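Long-range contacts in manganese-containing pseudocatalase (Thermus thermophilus, PDB 2V8T), which probably breaks hydrogen peroxide down to water and oxygen at a centre of two manganese ions: residues 37-42 and 153-158; 59-64 and 239-244; 80-85 and 121-126; 92-97 and 276-281. One frame throughout, in Å; residues are numbered along the deposited sequence. Where two conformers were deposited one is given.

Contact 1: 37-42 and 153-158; sequences MSTLMN and FLEVAA. With MN (manganese (II) ion), chain D.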
loop_
_atom_site.group_PDB
_atom_site.type_symbol
_atom_site.label_atom_id
_atom_site.label_comp_id
_atom_site.label_asym_id
_atom_site.label_seq_id
_atom_site.Cartn_x
_atom_site.Cartn_y
_atom_site.Cartn_z
ATOM N N MET A 37 -14.739 10.382 -3.759
ATOM C CA MET A 37 -13.509 10.404 -4.551
ATOM C C MET A 37 -13.538 9.349 -5.644
ATOM O O MET A 37 -13.007 9.562 -6.727
ATOM C CB MET A 37 -12.264 10.205 -3.686
ATOM C CG MET A 37 -11.861 11.346 -2.875
ATOM S SD MET A 37 -11.071 12.664 -3.881
ATOM C CE MET A 37 -9.488 11.918 -4.289
ATOM N N SER A 38 -14.070 8.171 -5.321
ATOM C CA SER A 38 -14.110 7.099 -6.292
ATOM C C SER A 38 -15.089 7.372 -7.417
ATOM O O SER A 38 -14.736 7.159 -8.584
ATOM C CB SER A 38 -14.430 5.768 -5.641
ATOM O OG SER A 38 -13.318 5.405 -4.844
ATOM N N THR A 39 -16.299 7.788 -7.121
ATOM C CA THR A 39 -17.225 8.093 -8.233
ATOM C C THR A 39 -16.678 9.238 -9.072
ATOM O O THR A 39 -16.625 9.140 -10.307
ATOM C CB THR A 39 -18.635 8.295 -7.715
ATOM O OG1 THR A 39 -18.568 9.295 -6.716
ATOM C CG2 THR A 39 -19.219 7.010 -7.172
ATOM N N LEU A 40 -16.179 10.290 -8.423
ATOM C CA LEU A 40 -15.533 11.385 -9.137
ATOM C C LEU A 40 -14.476 10.871 -10.075
ATOM O O LEU A 40 -14.457 11.197 -11.279
ATOM C CB LEU A 40 -14.910 12.351 -8.141
ATOM C CG LEU A 40 -13.980 13.385 -8.748
ATOM C CD1 LEU A 40 -14.681 14.279 -9.751
ATOM C CD2 LEU A 40 -13.325 14.202 -7.621
ATOM N N MET A 41 -13.474 10.142 -9.548
ATOM C CA MET A 41 -12.310 9.854 -10.361
ATOM C C MET A 41 -12.602 8.793 -11.414
ATOM O O MET A 41 -12.014 8.820 -12.509
ATOM C CB MET A 41 -11.161 9.452 -9.442
ATOM C CG MET A 41 -10.645 10.628 -8.567
ATOM S SD MET A 41 -9.587 11.772 -9.539
ATOM C CE MET A 41 -9.668 13.326 -8.620
ATOM N N ASN A 42 -13.511 7.849 -11.119
ATOM C CA ASN A 42 -13.948 6.932 -12.150
ATOM C C ASN A 42 -14.504 7.702 -13.367
ATOM O O ASN A 42 -14.112 7.462 -14.494
ATOM C CB ASN A 42 -15.042 5.964 -11.614
ATOM C CG ASN A 42 -14.391 4.725 -11.026
ATOM O OD1 ASN A 42 -14.091 3.812 -11.764
ATOM N ND2 ASN A 42 -14.143 4.713 -9.722
ATOM N N PHE A 153 -23.151 -0.332 -10.842
ATOM C CA PHE A 153 -22.754 -0.991 -9.579
ATOM C C PHE A 153 -22.161 0.011 -8.588
ATOM O O PHE A 153 -22.502 0.019 -7.412
ATOM C CB PHE A 153 -21.771 -2.120 -9.889
ATOM C CG PHE A 153 -21.085 -2.616 -8.654
ATOM C CD1 PHE A 153 -21.784 -3.347 -7.687
ATOM C CD2 PHE A 153 -19.775 -2.288 -8.388
ATOM C CE1 PHE A 153 -21.185 -3.693 -6.487
ATOM C CE2 PHE A 153 -19.181 -2.703 -7.180
ATOM C CZ PHE A 153 -19.926 -3.391 -6.228
ATOM N N LEU A 154 -21.236 0.863 -9.073
ATOM C CA LEU A 154 -20.539 1.797 -8.193
ATOM C C LEU A 154 -21.553 2.674 -7.475
ATOM O O LEU A 154 -21.425 2.947 -6.277
ATOM C CB LEU A 154 -19.594 2.712 -8.948
ATOM C CG LEU A 154 -18.237 3.124 -8.404
ATOM C CD1 LEU A 154 -17.712 4.344 -9.255
ATOM C CD2 LEU A 154 -18.139 3.182 -6.888
ATOM N N GLU A 155 -22.555 3.206 -8.191
ATOM C CA GLU A 155 -23.516 4.053 -7.560
ATOM C C GLU A 155 -24.321 3.352 -6.492
ATOM O O GLU A 155 -24.613 3.937 -5.444
ATOM C CB GLU A 155 -24.455 4.738 -8.587
ATOM C CG GLU A 155 -23.747 5.777 -9.437
ATOM C CD GLU A 155 -23.415 7.092 -8.747
ATOM O OE1 GLU A 155 -24.104 7.511 -7.792
ATOM O OE2 GLU A 155 -22.510 7.834 -9.250
ATOM N N VAL A 156 -24.752 2.104 -6.739
ATOM C CA VAL A 156 -25.555 1.418 -5.717
ATOM C C VAL A 156 -24.684 0.920 -4.546
ATOM O O VAL A 156 -25.177 0.869 -3.413
ATOM C CB VAL A 156 -26.480 0.357 -6.311
ATOM C CG1 VAL A 156 -27.531 1.017 -7.195
ATOM C CG2 VAL A 156 -25.755 -0.758 -7.045
ATOM N N ALA A 157 -23.423 0.581 -4.793
ATOM C CA ALA A 157 -22.505 0.262 -3.693
ATOM C C ALA A 157 -22.266 1.529 -2.832
ATOM O O ALA A 157 -22.321 1.484 -1.602
ATOM C CB ALA A 157 -21.199 -0.283 -4.245
ATOM N N ALA A 158 -22.036 2.657 -3.499
ATOM C CA ALA A 158 -21.870 3.930 -2.786
ATOM C C ALA A 158 -23.120 4.262 -1.983
ATOM O O ALA A 158 -23.034 4.735 -0.851
ATOM C CB ALA A 158 -21.546 5.044 -3.768
HETATM MN MN MN D . -22.902 9.611 -8.003
HETATM O O HOH W 1 -21.385 9.767 -6.445
#
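Thr39 and Leu154 meet through their methyl groups, CG2 of the threonine standing 3.7 Å from CD1 of the leucine. They lie between two antiparallel helices, 36-49 and 144-166, of the ferritin-like four-helix bundle; the axes of the two short segments are 10.6 Å apart, their directions 166° apart. Leu154 was modelled in two conformers, so its distances belong to one of them. In that conformer CD1 also comes 3.6 Å from ND2 of Asn42. One residue on, Glu155, its chain bent at chi2 (-74°), brings its carboxylate to manganese and grips it with both oxygens, OE1 at 2.4 Å and OE2 at 2.2 Å. Glu70 and His188 bind the same ion, as does a water; Tyr43 OH makes a hydrogen bond to Glu155 OE2, a second-shell hold on the carboxylate. Further out, Asn42 is fixed at both ends of its amide: OD1 accepts from Phe139 N, and ND2 donates to Tyr137 O and to Ser38 O. Replacing it with an alanine would probably leave Phe139 N without its acceptor and open a gap beside Leu154 CD1. Ser38 O takes two donors from opposite faces of its carbonyl plane, the helical Asn42 N and, at 2.8 Å, Asn42 ND2, which sits 47° out of that plane.

Contact 2: 59-64 and 239-244; sequences YYDLIA and EDYRDL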
loop_
_atom_site.group_PDB
_atom_site.type_symbol
_atom_site.label_atom_id
_atom_site.label_comp_id
_atom_site.label_asym_id
_atom_site.label_seq_id
_atom_site.Cartn_x
_atom_site.Cartn_y
_atom_site.Cartn_z
ATOM N N TYR A 59 -23.644 9.466 -24.605
ATOM C CA TYR A 59 -23.028 8.729 -23.488
ATOM C C TYR A 59 -21.827 9.460 -22.943
ATOM O O TYR A 59 -21.601 9.482 -21.714
ATOM C CB TYR A 59 -22.636 7.313 -23.984
ATOM C CG TYR A 59 -23.812 6.583 -24.578
ATOM C CD1 TYR A 59 -24.759 5.989 -23.783
ATOM C CD2 TYR A 59 -23.998 6.553 -25.958
ATOM C CE1 TYR A 59 -25.877 5.400 -24.352
ATOM C CE2 TYR A 59 -25.118 5.974 -26.531
ATOM C CZ TYR A 59 -26.060 5.377 -25.713
ATOM O OH TYR A 59 -27.143 4.782 -26.300
ATOM N N TYR A 60 -21.045 10.077 -23.812
ATOM C CA TYR A 60 -19.927 10.935 -23.378
ATOM C C TYR A 60 -20.457 12.102 -22.546
ATOM O O TYR A 60 -19.924 12.392 -21.455
ATOM C CB TYR A 60 -19.165 11.426 -24.589
ATOM C CG TYR A 60 -18.085 12.425 -24.220
ATOM C CD1 TYR A 60 -17.012 12.071 -23.410
ATOM C CD2 TYR A 60 -18.145 13.729 -24.684
ATOM C CE1 TYR A 60 -16.052 12.990 -23.060
ATOM C CE2 TYR A 60 -17.183 14.649 -24.350
ATOM C CZ TYR A 60 -16.114 14.290 -23.559
ATOM O OH TYR A 60 -15.121 15.172 -23.214
ATOM N N ASP A 61 -21.485 12.780 -23.026
ATOM C CA ASP A 61 -22.036 13.901 -22.288
ATOM C C ASP A 61 -22.429 13.465 -20.889
ATOM O O ASP A 61 -22.188 14.168 -19.899
ATOM C CB ASP A 61 -23.390 14.427 -22.948
ATOM C CG ASP A 61 -23.166 15.315 -24.207
ATOM O OD1 ASP A 61 -21.991 15.485 -24.660
ATOM O OD2 ASP A 61 -24.212 15.823 -24.698
ATOM N N LEU A 62 -23.044 12.295 -20.788
ATOM C CA LEU A 62 -23.527 11.806 -19.499
ATOM C C LEU A 62 -22.352 11.622 -18.516
ATOM O O LEU A 62 -22.405 12.101 -17.395
ATOM C CB LEU A 62 -24.282 10.498 -19.709
ATOM C CG LEU A 62 -24.947 9.988 -18.490
ATOM C CD1 LEU A 62 -26.035 10.903 -17.982
ATOM C CD2 LEU A 62 -25.497 8.586 -18.747
ATOM N N ILE A 63 -21.322 10.887 -18.953
ATOM C CA ILE A 63 -20.199 10.610 -18.044
ATOM C C ILE A 63 -19.443 11.886 -17.721
ATOM O O ILE A 63 -19.058 12.126 -16.569
ATOM C CB ILE A 63 -19.295 9.501 -18.645
ATOM C CG1 ILE A 63 -20.066 8.161 -18.772
ATOM C CG2 ILE A 63 -18.023 9.317 -17.780
ATOM C CD1 ILE A 63 -19.251 7.054 -19.503
ATOM N N ALA A 64 -19.184 12.736 -18.730
ATOM C CA ALA A 64 -18.444 13.949 -18.508
ATOM C C ALA A 64 -19.172 14.873 -17.526
ATOM O O ALA A 64 -18.548 15.551 -16.695
ATOM C CB ALA A 64 -18.161 14.665 -19.820
ATOM N N GLU A 239 -21.873 25.728 -21.854
ATOM C CA GLU A 239 -22.379 25.532 -23.229
ATOM C C GLU A 239 -22.326 24.099 -23.719
ATOM O O GLU A 239 -22.883 23.793 -24.769
ATOM C CB GLU A 239 -21.532 26.283 -24.271
ATOM C CG GLU A 239 -21.754 27.764 -24.304
ATOM C CD GLU A 239 -23.150 28.219 -24.699
ATOM O OE1 GLU A 239 -23.961 27.415 -25.161
ATOM O OE2 GLU A 239 -23.397 29.436 -24.519
ATOM N N ASP A 240 -21.626 23.207 -23.015
ATOM C CA ASP A 240 -21.394 21.839 -23.490
ATOM C C ASP A 240 -22.375 20.855 -22.877
ATOM O O ASP A 240 -23.136 21.163 -21.951
ATOM C CB ASP A 240 -19.952 21.470 -23.196
ATOM C CG ASP A 240 -19.011 22.203 -24.110
ATOM O OD1 ASP A 240 -19.084 21.880 -25.332
ATOM O OD2 ASP A 240 -18.130 22.967 -23.623
ATOM N N TYR A 241 -22.357 19.662 -23.442
ATOM C CA TYR A 241 -23.121 18.547 -22.904
ATOM C C TYR A 241 -24.616 18.794 -22.956
ATOM O O TYR A 241 -25.359 18.541 -22.016
ATOM C CB TYR A 241 -22.658 18.131 -21.474
ATOM C CG TYR A 241 -21.162 18.118 -21.337
ATOM C CD1 TYR A 241 -20.320 17.431 -22.214
ATOM C CD2 TYR A 241 -20.543 18.904 -20.382
ATOM C CE1 TYR A 241 -18.937 17.502 -22.119
ATOM C CE2 TYR A 241 -19.160 18.980 -20.281
ATOM C CZ TYR A 241 -18.352 18.288 -21.171
ATOM O OH TYR A 241 -16.981 18.394 -21.032
ATOM N N ARG A 242 -25.056 19.265 -24.130
ATOM C CA ARG A 242 -26.429 19.637 -24.365
ATOM C C ARG A 242 -27.329 18.468 -24.803
ATOM O O ARG A 242 -28.543 18.715 -25.015
ATOM C CB ARG A 242 -26.521 20.790 -25.329
ATOM C CG ARG A 242 -26.007 22.119 -24.700
ATOM C CD ARG A 242 -26.195 23.252 -25.641
ATOM N NE ARG A 242 -25.894 24.552 -25.032
ATOM C CZ ARG A 242 -26.692 25.234 -24.195
ATOM N NH1 ARG A 242 -27.834 24.754 -23.783
ATOM N NH2 ARG A 242 -26.327 26.429 -23.735
ATOM N N ASP A 243 -26.806 17.238 -24.871
ATOM C CA ASP A 243 -27.598 16.084 -25.330
ATOM C C ASP A 243 -27.936 15.133 -24.185
ATOM O O ASP A 243 -28.280 13.988 -24.443
ATOM C CB ASP A 243 -26.901 15.375 -26.463
ATOM C CG ASP A 243 -26.728 16.247 -27.679
ATOM O OD1 ASP A 243 -27.626 17.040 -27.980
ATOM O OD2 ASP A 243 -25.681 16.121 -28.376
ATOM N N LEU A 244 -27.903 15.616 -22.945
ATOM C CA LEU A 244 -28.218 14.728 -21.829
ATOM C C LEU A 244 -29.619 14.143 -21.906
ATOM O O LEU A 244 -29.856 13.035 -21.433
ATOM C CB LEU A 244 -28.038 15.465 -20.496
ATOM C CG LEU A 244 -26.608 15.905 -20.187
ATOM C CD1 LEU A 244 -26.602 16.888 -19.041
ATOM C CD2 LEU A 244 -25.704 14.707 -19.872
#
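The carboxylate of Asp61 stands steeply to the ring of Tyr241, the two planes 75° apart, with OD1 lying in the ring plane at its edge, 3.5 Å from CD1. The ring's other contacts show how one aromatic group can serve several partners. Ala64 CB lies over one of its faces in a CH-pi contact, 4.1 Å from the centroid, while Tyr60 reaches the ring edge with CE2, 4.0 Å from Tyr241 CE1. Tyr60 gets there because its CG is anti to the backbone N (chi1 174°), and both tyrosine hydroxyls bond to Asp6 of the third subunit. These groups join helix 57-85 of the ferritin-like bundle to the loop between the parallel strands 232-235 and 260-263. Asp61 was modelled in two conformers; in the one described here OD2 accepts from Asp243 N at 3.0 Å, met nearly along the C-O axis. Its carboxylate is turned only 20° from that of Asp243, with the two OD2 atoms 4.0 Å apart, and Lys57 forms salt bridges to both, which would probably offset the like charges. Asp243 OD2 also makes a hydrogen bond with Tyr298 OH of the third subunit. Asp61 is a predicted calcium ligand, together with Ser237. Next to Asp61, Leu244 CD2 packs against the helix itself, 3.6 Å from Leu62 CA, and Leu62 CD1 approaches the same methyl at 4.3 Å.

Contact 3: 80-85 and 121-126; sequences TINSLL and ANSLVM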
loop_
_atom_site.group_PDB
_atom_site.type_symbol
_atom_site.label_atom_id
_atom_site.label_comp_id
_atom_site.label_asym_id
_atom_site.label_seq_id
_atom_site.Cartn_x
_atom_site.Cartn_y
_atom_site.Cartn_z
ATOM N N THR A 80 -18.964 18.490 5.355
ATOM C CA THR A 80 -19.639 17.796 6.424
ATOM C C THR A 80 -18.632 17.335 7.497
ATOM O O THR A 80 -18.827 17.536 8.691
ATOM C CB THR A 80 -20.420 16.592 5.849
ATOM O OG1 THR A 80 -21.367 17.051 4.881
ATOM C CG2 THR A 80 -21.144 15.832 6.916
ATOM N N ILE A 81 -17.558 16.691 7.038
ATOM C CA ILE A 81 -16.482 16.283 7.940
ATOM C C ILE A 81 -15.904 17.474 8.674
ATOM O O ILE A 81 -15.713 17.439 9.901
ATOM C CB ILE A 81 -15.416 15.493 7.141
ATOM C CG1 ILE A 81 -16.004 14.171 6.674
ATOM C CG2 ILE A 81 -14.150 15.323 7.943
ATOM C CD1 ILE A 81 -15.240 13.531 5.533
ATOM N N ASN A 82 -15.623 18.548 7.948
ATOM C CA ASN A 82 -15.049 19.729 8.567
ATOM C C ASN A 82 -15.992 20.317 9.615
ATOM O O ASN A 82 -15.550 20.823 10.651
ATOM C CB ASN A 82 -14.657 20.750 7.526
ATOM C CG ASN A 82 -13.463 20.292 6.716
ATOM O OD1 ASN A 82 -12.656 19.497 7.194
ATOM N ND2 ASN A 82 -13.335 20.827 5.479
ATOM N N SER A 83 -17.292 20.301 9.335
ATOM C CA SER A 83 -18.282 20.761 10.278
ATOM C C SER A 83 -18.232 19.962 11.566
ATOM O O SER A 83 -18.338 20.527 12.667
ATOM C CB SER A 83 -19.689 20.684 9.670
ATOM O OG SER A 83 -19.878 21.575 8.598
ATOM N N LEU A 84 -18.106 18.641 11.443
ATOM C CA LEU A 84 -18.035 17.752 12.596
ATOM C C LEU A 84 -16.724 17.904 13.370
ATOM O O LEU A 84 -16.689 17.579 14.563
ATOM C CB LEU A 84 -18.234 16.302 12.135
ATOM C CG LEU A 84 -19.632 16.009 11.580
ATOM C CD1 LEU A 84 -19.590 14.699 10.757
ATOM C CD2 LEU A 84 -20.663 15.932 12.700
ATOM N N LEU A 85 -15.655 18.369 12.726
ATOM C CA LEU A 85 -14.368 18.521 13.376
ATOM C C LEU A 85 -14.113 19.933 13.907
ATOM O O LEU A 85 -13.146 20.153 14.636
ATOM C CB LEU A 85 -13.245 18.159 12.405
ATOM C CG LEU A 85 -13.191 16.678 12.012
ATOM C CD1 LEU A 85 -12.185 16.469 10.915
ATOM C CD2 LEU A 85 -12.869 15.796 13.217
ATOM N N ALA A 121 -7.490 19.415 12.521
ATOM C CA ALA A 121 -8.912 19.117 12.743
ATOM C C ALA A 121 -9.697 19.349 11.433
ATOM O O ALA A 121 -10.664 20.115 11.398
ATOM C CB ALA A 121 -9.502 19.848 13.914
ATOM N N ASN A 122 -9.279 18.673 10.363
ATOM C CA ASN A 122 -9.927 18.830 9.061
ATOM C C ASN A 122 -9.904 17.491 8.312
ATOM O O ASN A 122 -9.220 16.538 8.674
ATOM C CB ASN A 122 -9.319 19.978 8.253
ATOM C CG ASN A 122 -7.833 19.916 8.006
ATOM O OD1 ASN A 122 -7.322 18.864 7.391
ATOM N ND2 ASN A 122 -7.092 20.852 8.410
ATOM N N SER A 123 -10.689 17.487 7.218
ATOM C CA SER A 123 -10.821 16.311 6.384
ATOM C C SER A 123 -9.495 15.900 5.774
ATOM O O SER A 123 -8.585 16.712 5.556
ATOM C CB SER A 123 -11.836 16.564 5.249
ATOM O OG SER A 123 -11.337 17.350 4.192
ATOM N N LEU A 124 -9.398 14.584 5.500
ATOM C CA LEU A 124 -8.242 13.971 4.885
ATOM C C LEU A 124 -8.703 13.069 3.747
ATOM O O LEU A 124 -9.882 12.746 3.622
ATOM C CB LEU A 124 -7.414 13.180 5.927
ATOM C CG LEU A 124 -6.858 14.045 7.077
ATOM C CD1 LEU A 124 -6.319 13.126 8.170
ATOM C CD2 LEU A 124 -5.784 15.011 6.607
ATOM N N VAL A 125 -7.772 12.645 2.891
ATOM C CA VAL A 125 -8.136 11.903 1.658
ATOM C C VAL A 125 -8.082 10.384 1.940
ATOM O O VAL A 125 -7.183 9.663 1.499
ATOM C CB VAL A 125 -7.245 12.322 0.485
ATOM C CG1 VAL A 125 -7.864 11.778 -0.812
ATOM C CG2 VAL A 125 -7.114 13.834 0.395
ATOM N N MET A 126 -9.039 9.939 2.748
ATOM C CA MET A 126 -8.989 8.630 3.366
ATOM C C MET A 126 -10.410 8.166 3.700
ATOM O O MET A 126 -11.378 8.934 3.660
ATOM C CB MET A 126 -8.124 8.605 4.632
ATOM C CG MET A 126 -8.681 9.506 5.712
ATOM S SD MET A 126 -7.764 9.447 7.289
ATOM C CE MET A 126 -6.068 9.606 6.829
HETATM O O HOH W 2 -12.763 21.648 10.356
#
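In Asn82 the CG lies opposite the carbonyl carbon and beside the backbone N (chi1 -70°), which swings the amide across to Ser123, while Ser123 holds its OG between N and the carbonyl carbon (chi1 77°), a setting that turns the hydroxyl to Asn49 of the third subunit. OD1 of Asn82 accepts from Ser123 N at 2.8 Å, the donor lying in the carbonyl plane with a C=O...N angle of 158°. The other end of the amide is used too: ND2 of Asn82 donates to Asn49 OD1 of the third subunit, the same atom that Ser123 OG bonds. One buried side chain thus pairs a helix with a loop and with another chain, as a two-ended amide can. A leucine in its place would probably leave Ser123 N without its acceptor and Asn49 OD1 of the third subunit without one of its donors. Beside this bond, Ile81 CG2 rests on Ser123 CB at 3.8 Å, and Leu85 lies against the loop backbone, its CB 3.4 Å from Ala121 O and its CD1 3.6 Å from Asn122 C. A water adds a bridge, donating both to Asn82 O and to Ala121 O. These residues dock the C-terminal end of helix 57-85 onto the loop that runs from helix 114-117 toward helix 144-166; Leu85 also touches helix 114-117, and helix 20-26 packs against both Ile81 and Leu85.

Contact 4: 92-97 and 276-281; sequences DLEEGV and HDAAEF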
loop_
_atom_site.group_PDB
_atom_site.type_symbol
_atom_site.label_atom_id
_atom_site.label_comp_id
_atom_site.label_asym_id
_atom_site.label_seq_id
_atom_site.Cartn_x
_atom_site.Cartn_y
_atom_site.Cartn_z
ATOM N N ASP A 92 -13.727 33.664 14.064
ATOM C CA ASP A 92 -12.415 33.921 13.467
ATOM C C ASP A 92 -11.280 33.897 14.463
ATOM O O ASP A 92 -10.146 33.739 14.065
ATOM C CB ASP A 92 -12.423 35.322 12.788
ATOM C CG ASP A 92 -13.291 35.402 11.570
ATOM O OD1 ASP A 92 -13.654 34.367 10.989
ATOM O OD2 ASP A 92 -13.492 36.568 11.103
ATOM N N LEU A 93 -11.541 34.079 15.765
ATOM C CA LEU A 93 -10.451 34.248 16.730
ATOM C C LEU A 93 -10.875 33.724 18.073
ATOM O O LEU A 93 -11.831 34.251 18.653
ATOM C CB LEU A 93 -10.009 35.708 16.818
ATOM C CG LEU A 93 -8.863 35.986 17.842
ATOM C CD1 LEU A 93 -7.652 35.334 17.407
ATOM C CD2 LEU A 93 -8.804 37.515 18.035
ATOM N N GLU A 94 -10.168 32.733 18.589
ATOM C CA GLU A 94 -10.359 32.311 19.943
ATOM C C GLU A 94 -9.101 32.675 20.748
ATOM O O GLU A 94 -7.982 32.660 20.249
ATOM C CB GLU A 94 -10.699 30.864 20.150
ATOM C CG GLU A 94 -9.639 29.962 19.783
ATOM C CD GLU A 94 -9.896 28.435 20.182
ATOM O OE1 GLU A 94 -9.239 27.625 19.562
ATOM O OE2 GLU A 94 -10.704 28.166 21.061
ATOM N N GLU A 95 -9.328 32.954 21.992
ATOM C CA GLU A 95 -8.320 33.383 22.907
ATOM C C GLU A 95 -8.168 32.399 24.075
ATOM O O GLU A 95 -9.078 31.599 24.377
ATOM C CB GLU A 95 -8.652 34.789 23.502
ATOM C CG GLU A 95 -8.910 35.821 22.435
ATOM C CD GLU A 95 -7.831 36.847 22.257
ATOM O OE1 GLU A 95 -6.767 36.462 21.725
ATOM O OE2 GLU A 95 -8.071 38.025 22.617
ATOM N N GLY A 96 -6.990 32.409 24.668
ATOM C CA GLY A 96 -6.774 31.688 25.915
ATOM C C GLY A 96 -6.375 30.238 25.810
ATOM O O GLY A 96 -6.180 29.594 26.870
ATOM N N VAL A 97 -6.192 29.689 24.617
ATOM C CA VAL A 97 -5.771 28.296 24.532
ATOM C C VAL A 97 -4.293 28.134 24.890
ATOM O O VAL A 97 -3.436 28.843 24.345
ATOM C CB VAL A 97 -6.073 27.764 23.111
ATOM C CG1 VAL A 97 -5.523 26.348 22.954
ATOM C CG2 VAL A 97 -7.575 27.810 22.844
ATOM N N HIS A 276 -11.367 29.497 13.783
ATOM C CA HIS A 276 -10.056 29.338 14.408
ATOM C C HIS A 276 -10.062 28.150 15.358
ATOM O O HIS A 276 -10.958 28.011 16.176
ATOM C CB HIS A 276 -9.735 30.623 15.161
ATOM C CG HIS A 276 -8.395 30.677 15.799
ATOM N ND1 HIS A 276 -8.206 31.449 16.938
ATOM C CD2 HIS A 276 -7.204 30.092 15.474
ATOM C CE1 HIS A 276 -6.932 31.312 17.255
ATOM N NE2 HIS A 276 -6.298 30.493 16.408
ATOM N N ASP A 277 -9.015 27.333 15.292
ATOM C CA ASP A 277 -8.723 26.306 16.289
ATOM C C ASP A 277 -7.267 26.495 16.694
ATOM O O ASP A 277 -6.336 26.073 15.992
ATOM C CB ASP A 277 -9.015 24.897 15.742
ATOM C CG ASP A 277 -8.859 23.786 16.764
ATOM O OD1 ASP A 277 -8.034 23.972 17.705
ATOM O OD2 ASP A 277 -9.509 22.722 16.575
ATOM N N ALA A 278 -7.053 27.248 17.774
ATOM C CA ALA A 278 -5.702 27.620 18.179
ATOM C C ALA A 278 -4.829 26.407 18.488
ATOM O O ALA A 278 -3.640 26.394 18.165
ATOM C CB ALA A 278 -5.752 28.549 19.396
ATOM N N ALA A 279 -5.392 25.385 19.154
ATOM C CA ALA A 279 -4.622 24.191 19.458
ATOM C C ALA A 279 -4.132 23.476 18.203
ATOM O O ALA A 279 -3.122 22.765 18.211
ATOM C CB ALA A 279 -5.421 23.240 20.317
ATOM N N GLU A 280 -4.869 23.621 17.102
ATOM C CA GLU A 280 -4.445 23.066 15.838
ATOM C C GLU A 280 -3.572 24.038 15.031
ATOM O O GLU A 280 -3.127 23.727 13.925
ATOM C CB GLU A 280 -5.630 22.623 15.010
ATOM C CG GLU A 280 -6.198 21.336 15.522
ATOM C CD GLU A 280 -5.224 20.152 15.385
ATOM O OE1 GLU A 280 -4.172 20.305 14.741
ATOM O OE2 GLU A 280 -5.535 19.047 15.920
ATOM N N PHE A 281 -3.350 25.245 15.559
ATOM C CA PHE A 281 -2.561 26.247 14.860
ATOM C C PHE A 281 -3.187 26.594 13.487
ATOM O O PHE A 281 -2.487 26.845 12.522
ATOM C CB PHE A 281 -1.089 25.866 14.731
ATOM C CG PHE A 281 -0.553 25.190 15.961
ATOM C CD1 PHE A 281 -0.480 25.883 17.150
ATOM C CD2 PHE A 281 -0.218 23.836 15.982
ATOM C CE1 PHE A 281 -0.079 25.267 18.332
ATOM C CE2 PHE A 281 0.173 23.222 17.161
ATOM C CZ PHE A 281 0.248 23.947 18.335
HETATM O O HOH W 3 -8.173 25.213 20.131
#
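Glu94 and His276 cross at about a right angle, the carboxylate plane steep to the ring, and each finds its partner in the other segment's backbone. With CG opposite its own N (chi1 -177°), the histidine extends its ring across to the other segment, where ND1 accepts Glu94 N at 2.9 Å. That bond is almost straight, 178° at the hydrogen, and lies close to the ring plane. As NE2 donates to Phe285 O, both nitrogens are engaged, which is consistent with a neutral ring. Here the loop after helix 57-85 meets the loop between strand 269-270 and helix 288-299, away from the metal site. Glu94 adopts the less common first torsion, CG between N and the carbonyl carbon (chi1 66°), then runs extended, passing its CG 3.5 Å from His276 ND1. OE1 reaches Ala278 N at 2.8 Å through its anti lone pair, and Lys87 takes OE2 in a salt bridge. In the 276-281 loop, Asp277 OD1 accepts from Glu280 N, an Asx motif that spans the turn containing Ala278. A water donates to Glu94 OE1 and to Asp277 OD1 while accepting from Ala279 N; it sits between two carboxylates whose oxygens, these same two, are 4.3 Å apart and would probably ease their repulsion. Val97 closes the far end, its CB 3.8 Å from Ala278 CB and its CG1 4.1 Å from Ala279 CB.

Read from the N terminus, the first segment met is 37-42, on helix 36-49, which waits for 153-158 to close contact 1. Helix 57-85 then supplies two partners: 59-64, met far later by 239-244 in contact 2, and 80-85, met by 121-126 in contact 3, the shortest loop. Contact 3 nests within the loops of both contacts 1 and 2, which cross each other. Residues 92-97 lie inside all three loops, yet their partner 276-281 comes last, so contact 4 crosses each. Contact 1 joins two bundle helices, contacts 2 and 3 tie helix 57-85 to loops, and contact 4 joins two loops. Contacts 1 and 3 touch through Met37 and Val125, contacts 3 and 4 through Ala121; all four reach the third subunit.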